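Local atomic coordinates of signal recognition particle receptor FtsY (Sulfolobus acidocaldarius, PDB entry 5L3S), a protein that serves as the docking receptor for the signal recognition particle, pairing a helical bundle domain with a P-loop NTPase-type GTPase domain of the SRP54 family. Residues B[49-52]-B[53-57]; B[177-181]-B[182-186]; B[207-211]-B[212-216]. One frame throughout, in Å; residues are numbered along the deposited sequence.

Interaction 1 of 3, residues B[49-52]-B[53-57]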
loop_
_atom_site.group_PDB
_atom_site.type_symbol
_atom_site.label_atom_id
_atom_site.label_comp_id
_atom_site.label_asym_id
_atom_site.label_seq_id
_atom_site.Cartn_x
_atom_site.Cartn_y
_atom_site.Cartn_z
ATOM N N GLU B 49 -13.765 23.664 -0.595
ATOM C CA GLU B 49 -14.158 24.857 -1.344
ATOM C C GLU B 49 -15.631 24.757 -1.717
ATOM O O GLU B 49 -16.348 25.758 -1.678
ATOM C CB GLU B 49 -13.309 25.037 -2.606
ATOM C CG GLU B 49 -11.911 25.578 -2.355
ATOM C CD GLU B 49 -11.927 26.978 -1.772
ATOM O OE1 GLU B 49 -12.652 27.843 -2.315
ATOM O OE2 GLU B 49 -11.224 27.212 -0.763
ATOM N N ASP B 50 -16.076 23.549 -2.072
ATOM C CA ASP B 50 -17.492 23.301 -2.359
ATOM C C ASP B 50 -18.315 23.627 -1.116
ATOM O O ASP B 50 -19.354 24.277 -1.185
ATOM C CB ASP B 50 -17.733 21.828 -2.731
ATOM C CG ASP B 50 -17.274 21.479 -4.141
ATOM O OD1 ASP B 50 -17.027 22.407 -4.942
ATOM O OD2 ASP B 50 -17.181 20.264 -4.454
ATOM N N LEU B 51 -17.824 23.151 0.023
ATOM C CA LEU B 51 -18.492 23.302 1.306
ATOM C C LEU B 51 -18.651 24.779 1.687
ATOM O O LEU B 51 -19.754 25.233 2.001
ATOM C CB LEU B 51 -17.695 22.539 2.374
ATOM C CG LEU B 51 -18.217 22.609 3.809
ATOM C CD1 LEU B 51 -19.657 22.087 3.887
ATOM C CD2 LEU B 51 -17.282 21.849 4.750
ATOM N N LYS B 52 -17.552 25.523 1.641
ATOM C CA LYS B 52 -17.582 26.961 1.919
ATOM C C LYS B 52 -18.579 27.699 1.021
ATOM O O LYS B 52 -19.391 28.509 1.493
ATOM C CB LYS B 52 -16.181 27.554 1.750
ATOM C CG LYS B 52 -16.141 29.074 1.814
ATOM C CD LYS B 52 -14.727 29.596 1.594
ATOM C CE LYS B 52 -13.762 29.050 2.636
ATOM N NZ LYS B 52 -12.448 29.756 2.597
ATOM N N ASN B 53 -18.532 27.405 -0.274
ATOM C CA ASN B 53 -19.418 28.064 -1.227
ATOM C C ASN B 53 -20.885 27.732 -1.029
ATOM O O ASN B 53 -21.756 28.568 -1.271
ATOM C CB ASN B 53 -19.007 27.740 -2.655
ATOM C CG ASN B 53 -17.706 28.390 -3.032
ATOM O OD1 ASN B 53 -17.447 29.529 -2.655
ATOM N ND2 ASN B 53 -16.871 27.667 -3.774
ATOM N N ASN B 54 -21.166 26.511 -0.598
ATOM C CA ASN B 54 -22.544 26.143 -0.310
ATOM C C ASN B 54 -23.073 26.891 0.905
ATOM O O ASN B 54 -24.267 27.145 1.008
ATOM C CB ASN B 54 -22.666 24.639 -0.073
ATOM C CG ASN B 54 -24.097 24.207 0.165
ATOM O OD1 ASN B 54 -24.582 24.215 1.297
ATOM N ND2 ASN B 54 -24.788 23.837 -0.906
ATOM N N LEU B 55 -22.189 27.253 1.827
ATOM C CA LEU B 55 -22.641 27.816 3.100
ATOM C C LEU B 55 -22.596 29.345 3.184
ATOM O O LEU B 55 -23.382 29.940 3.925
ATOM C CB LEU B 55 -21.888 27.182 4.272
ATOM C CG LEU B 55 -22.230 25.704 4.486
ATOM C CD1 LEU B 55 -21.314 25.060 5.509
ATOM C CD2 LEU B 55 -23.692 25.557 4.897
ATOM N N ILE B 56 -21.685 29.972 2.441
ATOM C CA ILE B 56 -21.568 31.422 2.460
ATOM C C ILE B 56 -22.887 31.998 1.971
ATOM O O ILE B 56 -23.274 31.782 0.826
ATOM C CB ILE B 56 -20.452 31.958 1.537
ATOM C CG1 ILE B 56 -19.079 31.469 1.987
ATOM C CG2 ILE B 56 -20.453 33.490 1.542
ATOM C CD1 ILE B 56 -18.835 31.711 3.417
ATOM N N GLY B 57 -23.580 32.702 2.854
ATOM C CA GLY B 57 -24.837 33.341 2.488
ATOM C C GLY B 57 -26.072 32.658 3.044
ATOM O O GLY B 57 -27.161 33.238 3.040
#

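Interaction 2 of 3, residues B[177-181]-B[182-186]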
loop_
_atom_site.group_PDB
_atom_site.type_symbol
_atom_site.label_atom_id
_atom_site.label_comp_id
_atom_site.label_asym_id
_atom_site.label_seq_id
_atom_site.Cartn_x
_atom_site.Cartn_y
_atom_site.Cartn_z
ATOM N N SER B 177 -13.387 -21.475 -21.515
ATOM C CA SER B 177 -13.881 -22.593 -22.319
ATOM C C SER B 177 -14.374 -23.733 -21.425
ATOM O O SER B 177 -15.421 -24.351 -21.680
ATOM C CB SER B 177 -12.786 -23.108 -23.261
ATOM O OG SER B 177 -13.239 -24.259 -23.960
ATOM N N PHE B 178 -13.606 -24.000 -20.377
ATOM C CA PHE B 178 -13.925 -25.047 -19.412
ATOM C C PHE B 178 -15.214 -24.709 -18.668
ATOM O O PHE B 178 -16.073 -25.569 -18.477
ATOM C CB PHE B 178 -12.764 -25.216 -18.414
ATOM C CG PHE B 178 -12.999 -26.286 -17.380
ATOM C CD1 PHE B 178 -12.584 -27.586 -17.605
ATOM C CD2 PHE B 178 -13.629 -25.991 -16.180
ATOM C CE1 PHE B 178 -12.795 -28.574 -16.658
ATOM C CE2 PHE B 178 -13.850 -26.979 -15.231
ATOM C CZ PHE B 178 -13.426 -28.274 -15.472
ATOM N N ALA B 179 -15.345 -23.455 -18.244
ATOM C CA ALA B 179 -16.537 -23.040 -17.513
ATOM C C ALA B 179 -17.781 -23.129 -18.377
ATOM O O ALA B 179 -18.832 -23.570 -17.905
ATOM C CB ALA B 179 -16.365 -21.633 -16.943
ATOM N N LYS B 180 -17.660 -22.741 -19.647
ATOM C CA LYS B 180 -18.786 -22.815 -20.584
ATOM C C LYS B 180 -19.340 -24.221 -20.713
ATOM O O LYS B 180 -20.552 -24.432 -20.615
ATOM C CB LYS B 180 -18.393 -22.309 -21.977
ATOM C CG LYS B 180 -18.358 -20.802 -22.120
ATOM C CD LYS B 180 -17.880 -20.382 -23.508
ATOM C CE LYS B 180 -17.658 -18.873 -23.572
ATOM N NZ LYS B 180 -17.115 -18.434 -24.888
ATOM N N SER B 181 -18.462 -25.187 -20.945
ATOM C CA SER B 181 -18.931 -26.546 -21.171
ATOM C C SER B 181 -19.498 -27.182 -19.902
ATOM O O SER B 181 -20.263 -28.135 -19.975
ATOM C CB SER B 181 -17.826 -27.420 -21.780
ATOM O OG SER B 181 -16.704 -27.504 -20.927
ATOM N N ARG B 182 -19.140 -26.653 -18.737
ATOM C CA ARG B 182 -19.648 -27.226 -17.500
ATOM C C ARG B 182 -20.729 -26.364 -16.872
ATOM O O ARG B 182 -21.168 -26.641 -15.752
ATOM C CB ARG B 182 -18.519 -27.436 -16.489
ATOM C CG ARG B 182 -17.289 -28.116 -17.041
ATOM C CD ARG B 182 -17.564 -29.511 -17.555
ATOM N NE ARG B 182 -16.401 -30.379 -17.357
ATOM C CZ ARG B 182 -15.308 -30.365 -18.116
ATOM N NH1 ARG B 182 -15.208 -29.521 -19.134
ATOM N NH2 ARG B 182 -14.310 -31.198 -17.852
ATOM N N ASN B 183 -21.145 -25.318 -17.582
ATOM C CA ASN B 183 -22.180 -24.412 -17.086
ATOM C C ASN B 183 -21.872 -23.839 -15.695
ATOM O O ASN B 183 -22.754 -23.741 -14.844
ATOM C CB ASN B 183 -23.551 -25.103 -17.104
ATOM C CG ASN B 183 -24.094 -25.280 -18.506
ATOM O OD1 ASN B 183 -24.180 -24.321 -19.272
ATOM N ND2 ASN B 183 -24.447 -26.512 -18.857
ATOM N N ILE B 184 -20.605 -23.489 -15.481
ATOM C CA ILE B 184 -20.147 -22.811 -14.268
ATOM C C ILE B 184 -20.641 -21.362 -14.258
ATOM O O ILE B 184 -20.612 -20.688 -15.285
ATOM C CB ILE B 184 -18.602 -22.841 -14.196
ATOM C CG1 ILE B 184 -18.084 -24.283 -14.195
ATOM C CG2 ILE B 184 -18.067 -22.048 -12.992
ATOM C CD1 ILE B 184 -18.738 -25.177 -13.177
ATOM N N ASP B 185 -21.098 -20.888 -13.102
ATOM C CA ASP B 185 -21.704 -19.564 -13.005
ATOM C C ASP B 185 -20.702 -18.427 -13.198
ATOM O O ASP B 185 -21.001 -17.422 -13.852
ATOM C CB ASP B 185 -22.406 -19.378 -11.652
ATOM C CG ASP B 185 -23.620 -20.277 -11.482
ATOM O OD1 ASP B 185 -24.304 -20.581 -12.481
ATOM O OD2 ASP B 185 -23.896 -20.674 -10.329
ATOM N N VAL B 186 -19.519 -18.578 -12.610
ATOM C CA VAL B 186 -18.560 -17.488 -12.577
ATOM C C VAL B 186 -17.127 -17.951 -12.855
ATOM O O VAL B 186 -16.693 -18.980 -12.345
ATOM C CB VAL B 186 -18.592 -16.796 -11.199
ATOM C CG1 VAL B 186 -17.507 -15.732 -11.103
ATOM C CG2 VAL B 186 -19.984 -16.213 -10.913
#

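Interaction 3 of 3, residues B[207-211]-B[212-216]. Unlike the reference sequence in segment 207-211: Lys207 (reference Arg). With SO4 (sulfate ion), chain Y.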
loop_
_atom_site.group_PDB
_atom_site.type_symbol
_atom_site.label_atom_id
_atom_site.label_comp_id
_atom_site.label_asym_id
_atom_site.label_seq_id
_atom_site.Cartn_x
_atom_site.Cartn_y
_atom_site.Cartn_z
ATOM N N LYS B 207 -4.244 -7.414 -23.506
ATOM C CA LYS B 207 -4.302 -8.639 -24.276
ATOM C C LYS B 207 -5.186 -9.708 -23.604
ATOM O O LYS B 207 -5.928 -10.433 -24.276
ATOM C CB LYS B 207 -2.873 -9.142 -24.500
ATOM C CG LYS B 207 -2.760 -10.395 -25.306
ATOM C CD LYS B 207 -1.297 -10.630 -25.655
ATOM C CE LYS B 207 -1.108 -12.011 -26.203
ATOM N NZ LYS B 207 -0.957 -13.008 -25.088
ATOM N N VAL B 208 -5.108 -9.820 -22.283
ATOM C CA VAL B 208 -6.003 -10.739 -21.578
ATOM C C VAL B 208 -7.462 -10.259 -21.697
ATOM O O VAL B 208 -8.380 -11.059 -21.890
ATOM C CB VAL B 208 -5.611 -10.896 -20.096
ATOM C CG1 VAL B 208 -6.627 -11.758 -19.361
ATOM C CG2 VAL B 208 -4.211 -11.496 -19.968
ATOM N N LEU B 209 -7.672 -8.949 -21.604
ATOM C CA LEU B 209 -9.024 -8.398 -21.701
ATOM C C LEU B 209 -9.661 -8.651 -23.059
ATOM O O LEU B 209 -10.848 -8.986 -23.146
ATOM C CB LEU B 209 -9.017 -6.892 -21.417
ATOM C CG LEU B 209 -8.615 -6.457 -20.014
ATOM C CD1 LEU B 209 -8.551 -4.937 -19.963
ATOM C CD2 LEU B 209 -9.613 -6.976 -19.009
ATOM N N ARG B 210 -8.884 -8.488 -24.129
ATOM C CA ARG B 210 -9.419 -8.698 -25.467
ATOM C C ARG B 210 -9.863 -10.140 -25.650
ATOM O O ARG B 210 -10.858 -10.425 -26.309
ATOM C CB ARG B 210 -8.402 -8.307 -26.540
ATOM C CG ARG B 210 -8.164 -6.803 -26.626
ATOM C CD ARG B 210 -7.409 -6.416 -27.892
ATOM N NE ARG B 210 -5.990 -6.739 -27.808
ATOM C CZ ARG B 210 -5.060 -5.907 -27.348
ATOM N NH1 ARG B 210 -5.398 -4.695 -26.926
ATOM N NH2 ARG B 210 -3.794 -6.288 -27.314
ATOM N N ILE B 211 -9.127 -11.049 -25.031
ATOM C CA ILE B 211 -9.363 -12.469 -25.215
ATOM C C ILE B 211 -10.452 -12.974 -24.280
ATOM O O ILE B 211 -11.287 -13.786 -24.681
ATOM C CB ILE B 211 -8.034 -13.252 -25.065
ATOM C CG1 ILE B 211 -7.297 -13.226 -26.406
ATOM C CG2 ILE B 211 -8.283 -14.684 -24.628
ATOM C CD1 ILE B 211 -5.816 -12.978 -26.306
ATOM N N ALA B 212 -10.475 -12.452 -23.055
ATOM C CA ALA B 212 -11.440 -12.897 -22.047
ATOM C C ALA B 212 -12.779 -12.158 -22.090
ATOM O O ALA B 212 -13.785 -12.666 -21.589
ATOM C CB ALA B 212 -10.831 -12.785 -20.654
ATOM N N LYS B 213 -12.776 -10.962 -22.677
ATOM C CA LYS B 213 -13.953 -10.084 -22.720
ATOM C C LYS B 213 -14.775 -10.110 -21.426
ATOM O O LYS B 213 -15.908 -10.570 -21.424
ATOM C CB LYS B 213 -14.843 -10.442 -23.916
ATOM C CG LYS B 213 -14.145 -10.289 -25.250
ATOM C CD LYS B 213 -15.075 -10.630 -26.411
ATOM C CE LYS B 213 -14.278 -10.761 -27.696
ATOM N NZ LYS B 213 -13.225 -9.699 -27.771
ATOM N N PRO B 214 -14.189 -9.641 -20.317
ATOM C CA PRO B 214 -14.856 -9.815 -19.024
ATOM C C PRO B 214 -16.155 -9.040 -18.902
ATOM O O PRO B 214 -16.358 -8.012 -19.561
ATOM C CB PRO B 214 -13.811 -9.311 -18.006
ATOM C CG PRO B 214 -12.851 -8.504 -18.798
ATOM C CD PRO B 214 -12.818 -9.129 -20.165
ATOM N N ASP B 215 -17.056 -9.569 -18.082
ATOM C CA ASP B 215 -18.322 -8.910 -17.824
ATOM C C ASP B 215 -18.167 -7.878 -16.714
ATOM O O ASP B 215 -18.979 -6.972 -16.593
ATOM C CB ASP B 215 -19.388 -9.936 -17.457
ATOM C CG ASP B 215 -19.609 -10.950 -18.558
ATOM O OD1 ASP B 215 -20.325 -10.617 -19.516
ATOM O OD2 ASP B 215 -19.050 -12.062 -18.476
ATOM N N PHE B 216 -17.120 -8.012 -15.914
ATOM C CA PHE B 216 -16.883 -7.076 -14.814
ATOM C C PHE B 216 -15.390 -6.967 -14.600
ATOM O O PHE B 216 -14.700 -7.977 -14.583
ATOM C CB PHE B 216 -17.557 -7.576 -13.532
ATOM C CG PHE B 216 -17.947 -6.478 -12.565
ATOM C CD1 PHE B 216 -18.969 -5.592 -12.874
ATOM C CD2 PHE B 216 -17.316 -6.363 -11.337
ATOM C CE1 PHE B 216 -19.338 -4.586 -11.983
ATOM C CE2 PHE B 216 -17.679 -5.362 -10.441
ATOM C CZ PHE B 216 -18.696 -4.471 -10.769
HETATM S S SO4 Y . -8.274 -2.402 -27.456
HETATM O O1 SO4 Y . -9.716 -2.548 -27.272
HETATM O O2 SO4 Y . -7.938 -2.638 -28.856
HETATM O O3 SO4 Y . -7.865 -1.051 -27.078
HETATM O O4 SO4 Y . -7.578 -3.374 -26.619
#

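Interaction 1 of 3, residues B[49-52]-B[53-57]
Lys52 O takes two backbone donors from the residues that end the helix. Ile56 N lies 2.9 Å from Lys52 O, almost straight in line with the carbonyl (C=O...N angle 168°), whereas Leu55 N, 3.1 Å from Lys52 O, stands 66° out of the carbonyl plane and uses no lone pair. Leu55 N also makes a weak bond to Leu51 O, so the i to i-3 and i to i-4 patterns overlap at this turn. Just before this, Asn54 N donates to Asp50 O at 2.9 Å in the regular i to i-4 pattern. Ile56 is the first residue to leave helical backbone angles. Its side chain runs alongside that of Lys52, both pointing the same way, and CG1 of Ile56 lies 3.8 Å from CG of Lys52. In Lys52, chi1 of 171° sets CG beside the carbonyl carbon, on the side where it meets Ile56; the chain bends at chi3 and NZ forms a salt bridge with Glu20. On another side of the helix, Leu51 and Leu55 cross obliquely, their CD1 atoms 3.8 Å apart. Leu51 packs on Ile27 and Leu30 of helix 20-36 and on Val70 of helix 66-85, while Leu55 touches Thr73. Gly57 then leads the chain into a backbone hydrogen bond with Ile18. This is the C-terminal end of helix 41-55, with Leu51 and Leu55 turned into the SRP54-type helical bundle domain.

Interaction 2 of 3, residues B[177-181]-B[182-186]
Ala179 O and Ile184 N, 3.0 Å apart, form the outer bond of a Schellman motif that ends helix 168-181. The inner bond joins Asn183 N to Lys180 O, and Asn183 is the C-prime residue, with a positive phi of 54°. Beyond the reversal, the CB atoms of Ala179 and Ile184 meet at 3.7 Å; both side chains also touch Ile133 of strand 132-137, which places the apolar side of the cap against the GTPase-domain sheet.

On the outer side Arg182 folds back along the helix. Bends at chi2 and chi3 carry its chain slantwise over Phe178: CG of Arg182 sits over one face of the Phe178 ring in a CH-pi contact, 4.2 Å from the centroid, and farther along CE1 of Phe178 lies over a face of the guanidinium. The two planes are 41° apart, so this is a tilted contact rather than a parallel stack.

Ser181 holds OG between its backbone N and carbonyl carbon, where it donates to Phe178 O at 3.2 Å. The same Ser181 OG accepts from NH1 of Arg182 at 3.1 Å, lying only 6° out of the guanidinium plane.

Interaction 3 of 3, residues B[207-211]-B[212-216]
The backbone keeps its helical course through Ala212 and breaks at Lys213, whose positive phi (38°) turns the chain away toward Pro214. Two i to i-4 bonds mark the last turn: Ala212 N reaches Val208 O at 2.8 Å, and Lys213 N reaches Leu209 O, also at 2.8 Å. The side chain of Lys213 then returns to the helix end it has just left. CG starts beside the backbone N, the next two torsions are extended, and a bend at chi4 (-40°) turns NZ of Lys213 back onto Arg210 O, 2.9 Å away and in the carbonyl plane. Thus the ammonium group hydrogen-bonds a carbonyl in the last turn of the helix, where its positive charge probably suits the helix dipole. Across the turn, Leu209 and Pro214 meet at about a right angle, with CD2 of Leu209 3.6 Å from CG of Pro214. Arg210, bent at chi3, directs its guanidinium edge at a sulfate ion, probably from the crystallisation liquor: NH1 of Arg210 donates to sulfate O4 at 2.6 Å, while NH2 is engaged by a salt bridge to Glu203. In the fold the turn joins helix 199-212 to strand 216-222. Val208, Leu209 and Pro214 all rest on Ile105 of strand 102-107, and Ala212 touches Ile176 of helix 168-181. Past the turn, Phe216 pairs by backbone hydrogen bonds with Val103 and Ile105, entering the sheet beside strand 102-107.

From the N terminus the three contacts come in series, neither nested nor crossing, and each spans one continuous stretch at the C-terminal end of a helix. Interaction 1 ends helix 41-55 in the helical bundle domain; its centre is about 54 Å from that of interaction 2 and 44 Å from that of interaction 3, on the opposite side of the chain's centre. Interactions 2 and 3 both belong to the GTPase domain, turning helices 168-181 and 199-212 into strands 186-191 and 216-222, which flank strand 102-107. Their centres lie about 16 Å apart and their nearest atoms about 7 Å, without touching; Ala212 meeting Ile176 joins their two helices.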